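Local coordinates for RNA 2'-o-ribose methyltransferase (Thermus thermophilus, PDB 1IPA), which probably methylates the 2'-hydroxyl of a ribose in RNA, as a knotted SPOUT-class methyltransferase of the TrmH family, at residues 125-137 and 147-161. Residues are numbered along the deposited sequence; the frame is centred on the assembly and turned at random.
Sequences EKPGNLGAVLRSA and VAGGVDLYSPQVIRN
Val158 is a knob in the hole formed by Pro127, Leu130, Gly131 and Leu134. Its CG1 is anti to the backbone N (chi1 178°), which puts CG2 beside that N; CG2 then meets Pro127 CB at 3.6 Å and shares Leu130 CD2 with CG1, and CG1 goes on, more loosely, to Leu134 CD1. Leu130 has three valine partners, since besides Val158 its CD2 meets Val151 CG2 at 3.3 Å, the two side chains crossing nearly at a right angle, and its CD1 reaches Val147 CG2 at 4.0 Å. Alongside, Pro127 CB packs 3.2 Å from Gln157 CG.

The polar link is Asn161 ND2 to Gly128 O, 2.9 Å but bent (132° at the hydrogen); the donor stands above the carbonyl plane, and the same oxygen also accepts from Ala132 N within the helix. Farther along, a water at the edge of the Arg135 guanidinium, in its plane, accepts from NH1 and donates to Asn161 O.

Gly131, which has no side chain, lets the backbones come to 4.2 Å (Gly131 CA to Val158 CA), with its CA against Val158 O. The axes of 127-137 and 156-161 approach to 7.0 Å, at a signed crossing angle of -30°. Ser155 is the N-cap residue of helix 156-161.

Helix 127-140 links parallel strands 117-122 and 144-148 in a beta-alpha-beta unit of the knotted Rossmann-like methyltransferase domain. Helix 156-161 packs against its N-terminal part, Val133 and Ala137 rest on Leu119 of strand 117-122, and helix 246-261 touches Ala132 and Ser136.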
loop_
_atom_site.group_PDB
_atom_site.type_symbol
_atom_site.label_atom_id
_atom_site.label_comp_id
_atom_site.label_asym_id
_atom_site.label_seq_id
_atom_site.Cartn_x
_atom_site.Cartn_y
_atom_site.Cartn_z
ATOM N N GLU A 125 -3.488 3.169 -10.440
ATOM C CA GLU A 125 -3.390 1.841 -11.038
ATOM C C GLU A 125 -2.040 1.151 -10.889
ATOM O O GLU A 125 -1.948 -0.068 -11.027
ATOM C CB GLU A 125 -3.740 1.929 -12.525
ATOM C CG GLU A 125 -5.144 2.438 -12.792
ATOM C CD GLU A 125 -5.176 3.527 -13.849
ATOM O OE1 GLU A 125 -6.276 4.054 -14.126
ATOM O OE2 GLU A 125 -4.102 3.860 -14.400
ATOM N N LYS A 126 -0.993 1.917 -10.619
ATOM C CA LYS A 126 0.330 1.331 -10.479
ATOM C C LYS A 126 0.620 0.833 -9.063
ATOM O O LYS A 126 0.660 1.609 -8.106
ATOM C CB LYS A 126 1.393 2.338 -10.923
ATOM C CG LYS A 126 1.202 2.809 -12.356
ATOM C CD LYS A 126 1.105 1.628 -13.322
ATOM C CE LYS A 126 0.736 2.079 -14.737
ATOM N NZ LYS A 126 -0.604 2.741 -14.820
ATOM N N PRO A 127 0.840 -0.485 -8.922
ATOM C CA PRO A 127 1.131 -1.169 -7.658
ATOM C C PRO A 127 2.232 -0.472 -6.860
ATOM O O PRO A 127 2.160 -0.387 -5.638
ATOM C CB PRO A 127 1.551 -2.564 -8.112
ATOM C CG PRO A 127 0.797 -2.749 -9.392
ATOM C CD PRO A 127 0.981 -1.414 -10.058
ATOM N N GLY A 128 3.255 0.011 -7.560
ATOM C CA GLY A 128 4.332 0.714 -6.892
ATOM C C GLY A 128 3.773 1.972 -6.250
ATOM O O GLY A 128 4.050 2.254 -5.084
ATOM N N ASN A 129 2.981 2.723 -7.020
ATOM C CA ASN A 129 2.355 3.953 -6.536
ATOM C C ASN A 129 1.398 3.646 -5.401
ATOM O O ASN A 129 1.363 4.363 -4.398
ATOM C CB ASN A 129 1.583 4.656 -7.658
ATOM C CG ASN A 129 2.498 5.344 -8.653
ATOM O OD1 ASN A 129 2.037 5.966 -9.611
ATOM N ND2 ASN A 129 3.802 5.233 -8.431
ATOM N N LEU A 130 0.624 2.576 -5.562
ATOM C CA LEU A 130 -0.330 2.170 -4.539
ATOM C C LEU A 130 0.386 1.952 -3.214
ATOM O O LEU A 130 -0.061 2.419 -2.167
ATOM C CB LEU A 130 -1.050 0.880 -4.947
ATOM C CG LEU A 130 -1.895 0.267 -3.826
ATOM C CD1 LEU A 130 -2.990 1.254 -3.405
ATOM C CD2 LEU A 130 -2.486 -1.062 -4.292
ATOM N N GLY A 131 1.501 1.234 -3.270
ATOM C CA GLY A 131 2.271 0.962 -2.072
ATOM C C GLY A 131 2.833 2.215 -1.427
ATOM O O GLY A 131 2.759 2.370 -0.206
ATOM N N ALA A 132 3.397 3.111 -2.232
ATOM C CA ALA A 132 3.968 4.349 -1.699
ATOM C C ALA A 132 2.871 5.167 -1.019
ATOM O O ALA A 132 3.081 5.721 0.058
ATOM C CB ALA A 132 4.642 5.171 -2.826
ATOM N N VAL A 133 1.700 5.229 -1.649
ATOM C CA VAL A 133 0.559 5.958 -1.096
ATOM C C VAL A 133 0.104 5.391 0.245
ATOM O O VAL A 133 -0.199 6.144 1.167
ATOM C CB VAL A 133 -0.646 5.942 -2.059
ATOM C CG1 VAL A 133 -1.867 6.566 -1.378
ATOM C CG2 VAL A 133 -0.300 6.701 -3.331
ATOM N N LEU A 134 0.055 4.064 0.354
ATOM C CA LEU A 134 -0.355 3.408 1.606
ATOM C C LEU A 134 0.628 3.708 2.726
ATOM O O LEU A 134 0.251 3.830 3.882
ATOM C CB LEU A 134 -0.469 1.893 1.399
ATOM C CG LEU A 134 -1.515 1.490 0.343
ATOM C CD1 LEU A 134 -1.597 -0.016 0.237
ATOM C CD2 LEU A 134 -2.875 2.048 0.721
ATOM N N ARG A 135 1.895 3.834 2.362
ATOM C CA ARG A 135 2.942 4.131 3.318
ATOM C C ARG A 135 2.738 5.542 3.873
ATOM O O ARG A 135 2.857 5.764 5.078
ATOM C CB ARG A 135 4.298 4.015 2.626
ATOM C CG ARG A 135 5.503 4.137 3.531
ATOM C CD ARG A 135 6.744 3.898 2.699
ATOM N NE ARG A 135 7.986 4.037 3.445
ATOM C CZ ARG A 135 9.186 3.967 2.881
ATOM N NH1 ARG A 135 9.291 3.763 1.570
ATOM N NH2 ARG A 135 10.279 4.101 3.623
ATOM N N SER A 136 2.430 6.492 2.994
ATOM C CA SER A 136 2.190 7.872 3.423
ATOM C C SER A 136 0.928 7.964 4.277
ATOM O O SER A 136 0.901 8.680 5.267
ATOM C CB SER A 136 2.037 8.804 2.217
ATOM O OG SER A 136 3.282 9.033 1.593
ATOM N N ALA A 137 -0.114 7.242 3.883
ATOM C CA ALA A 137 -1.362 7.257 4.633
ATOM C C ALA A 137 -1.182 6.624 6.024
ATOM O O ALA A 137 -1.780 7.065 7.009
ATOM C CB ALA A 137 -2.430 6.527 3.858
ATOM N N VAL A 147 -9.579 3.196 -2.491
ATOM C CA VAL A 147 -9.075 3.265 -3.847
ATOM C C VAL A 147 -10.211 3.102 -4.853
ATOM O O VAL A 147 -10.900 2.074 -4.876
ATOM C CB VAL A 147 -8.028 2.168 -4.099
ATOM C CG1 VAL A 147 -7.523 2.258 -5.535
ATOM C CG2 VAL A 147 -6.874 2.315 -3.105
ATOM N N ALA A 148 -10.408 4.125 -5.675
ATOM C CA ALA A 148 -11.445 4.084 -6.690
ATOM C C ALA A 148 -10.840 3.492 -7.949
ATOM O O ALA A 148 -10.387 4.230 -8.814
ATOM C CB ALA A 148 -11.971 5.488 -6.971
ATOM N N GLY A 149 -10.807 2.162 -8.042
ATOM C CA GLY A 149 -10.261 1.537 -9.235
ATOM C C GLY A 149 -9.380 0.298 -9.119
ATOM O O GLY A 149 -8.238 0.304 -9.596
ATOM N N GLY A 150 -9.888 -0.766 -8.505
ATOM C CA GLY A 150 -9.100 -1.983 -8.398
ATOM C C GLY A 150 -7.825 -1.917 -7.571
ATOM O O GLY A 150 -7.059 -0.949 -7.635
ATOM N N VAL A 151 -7.586 -2.981 -6.810
ATOM C CA VAL A 151 -6.419 -3.069 -5.945
ATOM C C VAL A 151 -5.908 -4.521 -5.857
ATOM O O VAL A 151 -6.677 -5.466 -6.016
ATOM C CB VAL A 151 -6.799 -2.562 -4.530
ATOM C CG1 VAL A 151 -7.268 -3.725 -3.666
ATOM C CG2 VAL A 151 -5.655 -1.820 -3.906
ATOM N N ASP A 152 -4.607 -4.692 -5.632
ATOM C CA ASP A 152 -4.006 -6.021 -5.481
ATOM C C ASP A 152 -3.144 -5.935 -4.236
ATOM O O ASP A 152 -2.010 -5.483 -4.289
ATOM C CB ASP A 152 -3.124 -6.393 -6.680
ATOM C CG ASP A 152 -2.493 -7.776 -6.533
ATOM O OD1 ASP A 152 -2.688 -8.417 -5.480
ATOM O OD2 ASP A 152 -1.800 -8.237 -7.465
ATOM N N LEU A 153 -3.687 -6.381 -3.113
ATOM C CA LEU A 153 -2.988 -6.313 -1.838
ATOM C C LEU A 153 -1.821 -7.281 -1.636
ATOM O O LEU A 153 -1.081 -7.155 -0.667
ATOM C CB LEU A 153 -4.000 -6.498 -0.705
ATOM C CG LEU A 153 -5.238 -5.595 -0.783
ATOM C CD1 LEU A 153 -6.219 -5.966 0.321
ATOM C CD2 LEU A 153 -4.825 -4.136 -0.674
ATOM N N TYR A 154 -1.626 -8.228 -2.540
ATOM C CA TYR A 154 -0.541 -9.182 -2.337
ATOM C C TYR A 154 0.596 -9.136 -3.349
ATOM O O TYR A 154 1.500 -9.969 -3.303
ATOM C CB TYR A 154 -1.121 -10.598 -2.235
ATOM C CG TYR A 154 -2.146 -10.718 -1.118
ATOM C CD1 TYR A 154 -3.519 -10.588 -1.373
ATOM C CD2 TYR A 154 -1.736 -10.843 0.211
ATOM C CE1 TYR A 154 -4.459 -10.573 -0.317
ATOM C CE2 TYR A 154 -2.653 -10.824 1.262
ATOM C CZ TYR A 154 -4.008 -10.686 0.996
ATOM O OH TYR A 154 -4.890 -10.635 2.052
ATOM N N SER A 155 0.571 -8.153 -4.243
ATOM C CA SER A 155 1.617 -8.046 -5.247
ATOM C C SER A 155 2.940 -7.676 -4.594
ATOM O O SER A 155 2.979 -7.021 -3.553
ATOM C CB SER A 155 1.267 -6.990 -6.304
ATOM O OG SER A 155 1.607 -5.691 -5.866
ATOM N N PRO A 156 4.048 -8.119 -5.191
ATOM C CA PRO A 156 5.369 -7.812 -4.644
ATOM C C PRO A 156 5.675 -6.309 -4.587
ATOM O O PRO A 156 6.305 -5.848 -3.635
ATOM C CB PRO A 156 6.311 -8.560 -5.584
ATOM C CG PRO A 156 5.521 -9.764 -5.930
ATOM C CD PRO A 156 4.138 -9.183 -6.204
ATOM N N GLN A 157 5.242 -5.544 -5.588
ATOM C CA GLN A 157 5.523 -4.105 -5.581
ATOM C C GLN A 157 4.700 -3.324 -4.566
ATOM O O GLN A 157 5.187 -2.357 -3.998
ATOM C CB GLN A 157 5.371 -3.478 -6.979
ATOM C CG GLN A 157 4.382 -4.146 -7.908
ATOM C CD GLN A 157 4.886 -5.475 -8.461
ATOM O OE1 GLN A 157 5.965 -5.543 -9.056
ATOM N NE2 GLN A 157 4.104 -6.532 -8.272
ATOM N N VAL A 158 3.459 -3.738 -4.331
ATOM C CA VAL A 158 2.628 -3.051 -3.349
ATOM C C VAL A 158 3.230 -3.312 -1.974
ATOM O O VAL A 158 3.267 -2.434 -1.122
ATOM C CB VAL A 158 1.175 -3.570 -3.362
ATOM C CG1 VAL A 158 0.365 -2.857 -2.303
ATOM C CG2 VAL A 158 0.548 -3.344 -4.738
ATOM N N ILE A 159 3.711 -4.532 -1.768
ATOM C CA ILE A 159 4.321 -4.903 -0.502
ATOM C C ILE A 159 5.638 -4.156 -0.249
ATOM O O ILE A 159 5.856 -3.655 0.850
ATOM C CB ILE A 159 4.558 -6.442 -0.427
ATOM C CG1 ILE A 159 3.215 -7.159 -0.213
ATOM C CG2 ILE A 159 5.549 -6.772 0.683
ATOM C CD1 ILE A 159 3.249 -8.675 -0.497
ATOM N N ARG A 160 6.516 -4.072 -1.245
ATOM C CA ARG A 160 7.775 -3.365 -1.033
ATOM C C ARG A 160 7.580 -1.853 -0.880
ATOM O O ARG A 160 8.085 -1.264 0.058
ATOM C CB ARG A 160 8.775 -3.602 -2.173
ATOM C CG ARG A 160 10.167 -3.087 -1.791
ATOM C CD ARG A 160 11.042 -2.613 -2.944
ATOM N NE ARG A 160 12.394 -2.300 -2.458
ATOM C CZ ARG A 160 13.385 -1.814 -3.207
ATOM N NH1 ARG A 160 13.198 -1.569 -4.502
ATOM N NH2 ARG A 160 14.575 -1.577 -2.659
ATOM N N ASN A 161 6.851 -1.223 -1.796
ATOM C CA ASN A 161 6.657 0.226 -1.711
ATOM C C ASN A 161 5.857 0.700 -0.509
ATOM O O ASN A 161 5.914 1.876 -0.157
ATOM C CB ASN A 161 6.038 0.762 -2.999
ATOM C CG ASN A 161 7.037 0.797 -4.137
ATOM O OD1 ASN A 161 7.928 -0.043 -4.209
ATOM N ND2 ASN A 161 6.890 1.764 -5.033
HETATM O O HOH W 1 7.752 4.058 -0.546
#